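Side-chain contacts in CT263 (Chlamydia trachomatis, PDB 4QAS), which probably hydrolyses futalosine-type nucleosides as an MTAN-like nucleosidase in the futalosine route to menaquinone: residues N84-L87 against L88-Y91; E171-D174 against F175-N178; S184-L187 against A188-I191. The protein carries 1 engineered substitution. All coordinates share one frame; numbering follows the deposited sequence.

Contact 1: N84-L87 against L88-Y91; sequences NIPL and LKTY
Ile85 and Tyr91 meet through a matched pair of first torsions. With Ile85 chi1 at -65°, CG1 sits beside the backbone N and CG2 is swung anti to it; Tyr91, with chi1 at -66°, holds its ring anti to its own carbonyl carbon, which carries the phenol back to the preceding loop. Ile85 CG2 then lies 3.9 Å from Tyr91 CE1 and 3.6 Å from Tyr91 OH, the methyl group approaching the CE1/OH end of the ring obliquely. The hydroxyl end of the tyrosine also passes the next residue, with Pro86 CD 3.5 Å from Tyr91 OH. The neighbouring ring carbon, Pro86 CG, meets the aliphatic part of Lys89, 3.6 Å from Lys89 CD, and Lys89 CB stands 3.8 Å from Pro86 O. The lysine runs extended as far as CE, and its bend comes at the final torsion, beyond the atoms that touch the proline.

This is the loop that leads from strand 71-80 into strand 90-99 of the mixed sheet. The chain reverses at Leu88, whose positive phi of 64° gives a left-handed backbone between the extended Leu87 and Lys89. Strand 158-167 steadies the bend: Ser164 OG bonds both Pro86 O and Lys89 N, so the serine hydroxyl spans the turn, and the Tyr91 backbone pairs with Lys162 in the antiparallel ladder. Farther back, Ile85 O is hydrogen-bonded to Tyr167 OH, while the side chain of Ile85 touches Gln138 and that of Tyr91 reaches Pro118.

Contact 2: E171-D174 against F175-N178; sequences EGQD and FLKN
Asn178 folds its side chain back over the carbonyl of Asp174, one helical turn earlier. From the backbone outward, Asn178 CB lies 3.5 Å from Asp174 O and Asn178 CG 3.4 Å from the same oxygen. At the tip, Asn178 ND2 comes within 3.2 Å of Asp174 O, but its N-H directions fit poorly and the approach does not count as a hydrogen bond. OD1, the other branch of the amide, stands farther from that carbonyl. The cause is chi1 of -67°, which keeps CG beside the backbone N and thus near the oxygen that this N addresses: Asn178 N donates to Asp174 O over 3.0 Å, with the N-H bent to 136°. One residue back, Lys177 N meets Gln173 O at 3.1 Å and almost straight (164°), in the carbonyl plane, as in a regular alpha-helical turn.

These bonds belong to the short surface helix 173-178, which follows strand 158-167 and precedes the long helix 180-197. A water takes the place of a direct bond from Phe175 N to Glu171 O: it donates to Glu171 O at 2.7 Å and accepts from Phe175 N at 3.0 Å, while the same N-H makes only a weak bond to Gly172 O.

Gln173 and Leu176 point the same way, side by side, with Gln173 OE1 4.2 Å from Leu176 CD2. The main polar tie of that glutamine lies elsewhere, its NE2 bonding Thr169 O just ahead of the helix. Both side chains rest on Asn166, the engineered residue of strand 158-167, and Leu176 also touches Ser165. Asp174 and Lys177 are both exposed, their opposite charges near each other but not in contact.

Contact 3: S184-L187 against A188-I191; sequences SQKL and AEAI
Gln185 and Glu189 cross one turn apart on helix 180-197, the amide of the first and the carboxylate of the second turned 78° against each other. Gln185 NE2 donates to Glu189 OE2 at 3.1 Å along a nearly straight N-H. The acceptor lies almost in the amide plane, whereas the donor meets OE2 on its anti side, 31° out of the carboxylate plane. Chi1 sets Gln185 CG anti to the backbone N, 3.4 Å from Glu189 OE2, and the bend at chi2 (69°) then turns the amide towards that oxygen. Glu189, extended beyond CG, leans back over the preceding turn, so that Glu189 CG is 3.3 Å from Gln185 O, the carbonyl that accepts Glu189 N.

Lys186 approaches the same carboxylate from another direction. Its chain coils at chi2 and chi3, and Lys186 NZ stops 4.5 Å from Glu189 OE1, beyond a salt bridge. A water spans the gap, accepting from Lys186 NZ at 2.8 Å and donating to Glu189 OE1 at 2.6 Å. On the buried side, Leu187 and Ile191 pack against strand 158-167, and Ile191 CG1 passes 3.3 Å from Leu187 O.

The helix also lies at the subunit contact: Gln185 NE2 makes a second bond to Leu25 O of the second subunit, and Glu189 packs on Phe192 of that subunit. Gln185 OE1 accepts from Arg21 NE of its own chain. Acceptors for the amide nitrogen and a donor to its oxygen fix which way round it sits, and the amide N-H together with the water-linked ammonium would probably help to keep Glu189 ionised.

Contacts 1, 2 and 3 come in that order along the chain and converge on strand 158-167. Contact 1 enters the neighbouring strand 90-99, while contacts 2 and 3 lie on the successive helices 173-178 and 180-197. Contact 1 touches both others: Leu87 CD1 is 3.7 Å from Phe175 CD2 of contact 2, and Thr90 CG2 is 3.8 Å from Ala190 CB of contact 3. Their centres are about 15 Å and 13 Å from that of contact 1. Contacts 2 and 3 do not meet, their nearest atoms about 8 Å apart. The loop of contact 1 therefore links the outer helix with the buried one, which contributes to the contact with the second subunit.

Contact 1: N84-L87 against L88-Y91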
loop_
_atom_site.group_PDB
_atom_site.type_symbol
_atom_site.label_atom_id
_atom_site.label_comp_id
_atom_site.label_asym_id
_atom_site.label_seq_id
_atom_site.Cartn_x
_atom_site.Cartn_y
_atom_site.Cartn_z
ATOM N N ASN A 84 10.261 -5.641 26.323
ATOM C CA ASN A 84 10.217 -4.224 25.971
ATOM C C ASN A 84 9.969 -3.977 24.487
ATOM O O ASN A 84 9.940 -2.813 24.066
ATOM C CB ASN A 84 11.463 -3.483 26.453
ATOM C CG ASN A 84 12.710 -3.861 25.693
ATOM O OD1 ASN A 84 12.655 -4.375 24.573
ATOM N ND2 ASN A 84 13.865 -3.577 26.298
ATOM N N ILE A 85 9.798 -5.029 23.693
ATOM C CA ILE A 85 9.391 -4.903 22.293
ATOM C C ILE A 85 7.873 -5.044 22.242
ATOM O O ILE A 85 7.362 -6.135 22.537
ATOM C CB ILE A 85 10.058 -6.001 21.453
ATOM C CG1 ILE A 85 11.574 -5.806 21.449
ATOM C CG2 ILE A 85 9.513 -6.024 20.026
ATOM C CD1 ILE A 85 12.363 -6.983 20.899
ATOM N N PRO A 86 7.127 -4.004 21.886
ATOM C CA PRO A 86 5.684 -4.168 21.743
ATOM C C PRO A 86 5.390 -5.016 20.515
ATOM O O PRO A 86 6.204 -5.091 19.593
ATOM C CB PRO A 86 5.178 -2.735 21.552
ATOM C CG PRO A 86 6.308 -2.061 20.873
ATOM C CD PRO A 86 7.570 -2.667 21.447
ATOM N N LEU A 87 4.236 -5.676 20.505
ATOM C CA LEU A 87 3.790 -6.417 19.330
ATOM C C LEU A 87 3.199 -5.495 18.260
ATOM O O LEU A 87 2.827 -4.344 18.515
ATOM C CB LEU A 87 2.771 -7.484 19.717
ATOM C CG LEU A 87 3.267 -8.479 20.768
ATOM C CD1 LEU A 87 2.288 -9.611 20.877
ATOM C CD2 LEU A 87 4.644 -9.014 20.416
ATOM N N LEU A 88 3.124 -6.022 17.029
ATOM C CA LEU A 88 2.552 -5.296 15.887
ATOM C C LEU A 88 3.365 -4.064 15.534
ATOM O O LEU A 88 2.832 -3.093 14.986
ATOM C CB LEU A 88 1.076 -4.947 16.086
ATOM C CG LEU A 88 0.194 -6.177 15.939
ATOM C CD1 LEU A 88 -1.160 -5.924 16.561
ATOM C CD2 LEU A 88 0.031 -6.536 14.480
ATOM N N LYS A 89 4.657 -4.082 15.824
ATOM C CA LYS A 89 5.554 -2.973 15.526
ATOM C C LYS A 89 6.563 -3.410 14.470
ATOM O O LYS A 89 7.141 -4.497 14.559
ATOM C CB LYS A 89 6.285 -2.509 16.779
ATOM C CG LYS A 89 7.171 -1.310 16.569
ATOM C CD LYS A 89 7.607 -0.683 17.860
ATOM C CE LYS A 89 8.585 0.422 17.614
ATOM N NZ LYS A 89 7.968 1.576 16.923
ATOM N N THR A 90 6.790 -2.562 13.483
ATOM C CA THR A 90 7.661 -2.858 12.366
ATOM C C THR A 90 9.040 -2.279 12.628
ATOM O O THR A 90 9.164 -1.100 12.964
ATOM C CB THR A 90 7.057 -2.249 11.109
ATOM O OG1 THR A 90 5.676 -2.636 11.043
ATOM C CG2 THR A 90 7.831 -2.697 9.894
ATOM N N TYR A 91 10.063 -3.105 12.473
ATOM C CA TYR A 91 11.448 -2.714 12.646
ATOM C C TYR A 91 12.210 -2.995 11.366
ATOM O O TYR A 91 11.826 -3.844 10.564
ATOM C CB TYR A 91 12.099 -3.536 13.758
ATOM C CG TYR A 91 11.547 -3.278 15.117
ATOM C CD1 TYR A 91 10.465 -3.984 15.612
ATOM C CD2 TYR A 91 12.144 -2.336 15.954
ATOM C CE1 TYR A 91 9.987 -3.764 16.879
ATOM C CE2 TYR A 91 11.675 -2.115 17.236
ATOM C CZ TYR A 91 10.582 -2.827 17.698
ATOM O OH TYR A 91 10.065 -2.647 18.972
#

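Contact 2: E171-D174 against F175-N178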
loop_
_atom_site.group_PDB
_atom_site.type_symbol
_atom_site.label_atom_id
_atom_site.label_comp_id
_atom_site.label_asym_id
_atom_site.label_seq_id
_atom_site.Cartn_x
_atom_site.Cartn_y
_atom_site.Cartn_z
ATOM N N GLU A 171 2.227 -19.704 25.591
ATOM C CA GLU A 171 0.987 -18.932 25.612
ATOM C C GLU A 171 0.994 -17.830 24.568
ATOM O O GLU A 171 -0.070 -17.384 24.128
ATOM C CB GLU A 171 0.781 -18.298 26.986
ATOM N N GLY A 172 2.169 -17.350 24.187
ATOM C CA GLY A 172 2.279 -16.291 23.215
ATOM C C GLY A 172 2.008 -16.711 21.790
ATOM O O GLY A 172 1.827 -15.853 20.929
ATOM N N GLN A 173 1.947 -18.012 21.502
ATOM C CA GLN A 173 1.804 -18.419 20.106
ATOM C C GLN A 173 0.419 -18.100 19.547
ATOM O O GLN A 173 0.281 -17.888 18.340
ATOM C CB GLN A 173 2.087 -19.915 19.947
ATOM C CG GLN A 173 3.489 -20.345 20.360
ATOM C CD GLN A 173 4.579 -19.615 19.598
ATOM O OE1 GLN A 173 4.593 -19.589 18.358
ATOM N NE2 GLN A 173 5.494 -18.989 20.337
ATOM N N ASP A 174 -0.610 -18.053 20.385
ATOM C CA ASP A 174 -1.959 -17.824 19.878
ATOM C C ASP A 174 -2.077 -16.473 19.193
ATOM O O ASP A 174 -2.811 -16.335 18.204
ATOM C CB ASP A 174 -2.968 -17.908 21.022
ATOM C CG ASP A 174 -3.362 -19.334 21.354
ATOM O OD1 ASP A 174 -3.402 -20.172 20.429
ATOM O OD2 ASP A 174 -3.628 -19.620 22.542
ATOM N N PHE A 175 -1.354 -15.470 19.680
ATOM C CA PHE A 175 -1.431 -14.156 19.054
ATOM C C PHE A 175 -0.949 -14.206 17.608
ATOM O O PHE A 175 -1.559 -13.602 16.713
ATOM C CB PHE A 175 -0.630 -13.126 19.842
ATOM C CG PHE A 175 -0.887 -11.723 19.407
ATOM C CD1 PHE A 175 -1.929 -10.999 19.955
ATOM C CD2 PHE A 175 -0.109 -11.130 18.434
ATOM C CE1 PHE A 175 -2.173 -9.698 19.547
ATOM C CE2 PHE A 175 -0.369 -9.849 18.012
ATOM C CZ PHE A 175 -1.388 -9.126 18.575
ATOM N N LEU A 176 0.146 -14.924 17.352
ATOM C CA LEU A 176 0.616 -15.129 15.985
ATOM C C LEU A 176 -0.441 -15.833 15.152
ATOM O O LEU A 176 -0.763 -15.402 14.041
ATOM C CB LEU A 176 1.909 -15.952 16.029
ATOM C CG LEU A 176 2.425 -16.499 14.690
ATOM C CD1 LEU A 176 2.714 -15.400 13.676
ATOM C CD2 LEU A 176 3.668 -17.338 14.938
ATOM N N LYS A 177 -1.027 -16.896 15.695
ATOM C CA LYS A 177 -2.034 -17.652 14.966
ATOM C C LYS A 177 -3.206 -16.773 14.551
ATOM O O LYS A 177 -3.769 -16.958 13.468
ATOM C CB LYS A 177 -2.522 -18.796 15.848
ATOM C CG LYS A 177 -3.705 -19.567 15.277
ATOM C CD LYS A 177 -4.205 -20.629 16.243
ATOM C CE LYS A 177 -5.293 -21.485 15.610
ATOM N NZ LYS A 177 -5.687 -22.618 16.490
ATOM N N ASN A 178 -3.596 -15.821 15.399
ATOM C CA ASN A 178 -4.836 -15.078 15.226
ATOM C C ASN A 178 -4.667 -13.720 14.566
ATOM O O ASN A 178 -5.674 -13.057 14.294
ATOM C CB ASN A 178 -5.515 -14.871 16.576
ATOM C CG ASN A 178 -6.009 -16.158 17.187
ATOM O OD1 ASN A 178 -6.395 -17.090 16.483
ATOM N ND2 ASN A 178 -5.991 -16.220 18.512
HETATM O O HOH W 1 -1.143 -15.423 22.661
#

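Contact 3: S184-L187 against A188-I191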
loop_
_atom_site.group_PDB
_atom_site.type_symbol
_atom_site.label_atom_id
_atom_site.label_comp_id
_atom_site.label_asym_id
_atom_site.label_seq_id
_atom_site.Cartn_x
_atom_site.Cartn_y
_atom_site.Cartn_z
ATOM N N SER A 184 0.682 -9.133 8.358
ATOM C CA SER A 184 1.030 -9.020 6.949
ATOM C C SER A 184 0.756 -7.616 6.426
ATOM O O SER A 184 1.521 -7.086 5.608
ATOM C CB SER A 184 0.230 -10.068 6.196
ATOM O OG SER A 184 0.511 -10.081 4.800
ATOM N N GLN A 185 -0.323 -6.993 6.901
ATOM C CA GLN A 185 -0.648 -5.633 6.506
ATOM C C GLN A 185 0.432 -4.657 6.951
ATOM O O GLN A 185 0.768 -3.725 6.206
ATOM C CB GLN A 185 -2.034 -5.252 7.042
ATOM C CG GLN A 185 -2.474 -3.886 6.639
ATOM C CD GLN A 185 -2.760 -3.777 5.166
ATOM O OE1 GLN A 185 -3.060 -4.776 4.489
ATOM N NE2 GLN A 185 -2.705 -2.555 4.631
ATOM N N LYS A 186 0.985 -4.838 8.157
ATOM C CA LYS A 186 2.088 -3.978 8.594
ATOM C C LYS A 186 3.264 -4.071 7.642
ATOM O O LYS A 186 3.912 -3.066 7.346
ATOM C CB LYS A 186 2.549 -4.344 10.003
ATOM C CG LYS A 186 1.572 -4.040 11.108
ATOM C CD LYS A 186 1.295 -2.551 11.275
ATOM C CE LYS A 186 2.491 -1.784 11.811
ATOM N NZ LYS A 186 2.165 -0.341 12.028
ATOM N N LEU A 187 3.591 -5.273 7.197
ATOM C CA LEU A 187 4.687 -5.412 6.240
ATOM C C LEU A 187 4.405 -4.648 4.951
ATOM O O LEU A 187 5.280 -3.969 4.419
ATOM C CB LEU A 187 4.953 -6.883 5.956
ATOM C CG LEU A 187 5.397 -7.694 7.175
ATOM C CD1 LEU A 187 5.539 -9.111 6.776
ATOM C CD2 LEU A 187 6.677 -7.161 7.789
ATOM N N ALA A 188 3.178 -4.745 4.427
ATOM C CA ALA A 188 2.818 -4.061 3.195
ATOM C C ALA A 188 2.950 -2.565 3.360
ATOM O O ALA A 188 3.445 -1.868 2.465
ATOM C CB ALA A 188 1.398 -4.448 2.778
ATOM N N GLU A 189 2.513 -2.056 4.518
ATOM C CA GLU A 189 2.583 -0.631 4.774
ATOM C C GLU A 189 4.020 -0.143 4.843
ATOM O O GLU A 189 4.311 1.003 4.476
ATOM C CB GLU A 189 1.784 -0.316 6.036
ATOM C CG GLU A 189 0.299 -0.535 5.787
ATOM C CD GLU A 189 -0.558 -0.468 7.023
ATOM O OE1 GLU A 189 -0.008 -0.293 8.137
ATOM O OE2 GLU A 189 -1.789 -0.609 6.877
ATOM N N ALA A 190 4.937 -0.983 5.312
ATOM C CA ALA A 190 6.339 -0.590 5.353
ATOM C C ALA A 190 7.018 -0.716 3.996
ATOM O O ALA A 190 7.937 0.062 3.692
ATOM C CB ALA A 190 7.075 -1.442 6.373
ATOM N N ILE A 191 6.600 -1.685 3.171
ATOM C CA ILE A 191 7.218 -1.877 1.857
ATOM C C ILE A 191 6.893 -0.720 0.925
ATOM O O ILE A 191 7.741 -0.289 0.126
ATOM C CB ILE A 191 6.793 -3.241 1.284
ATOM C CG1 ILE A 191 7.530 -4.343 2.054
ATOM C CG2 ILE A 191 7.076 -3.300 -0.231
ATOM C CD1 ILE A 191 7.044 -5.725 1.801
HETATM O O HOH W 2 2.124 0.531 9.353
#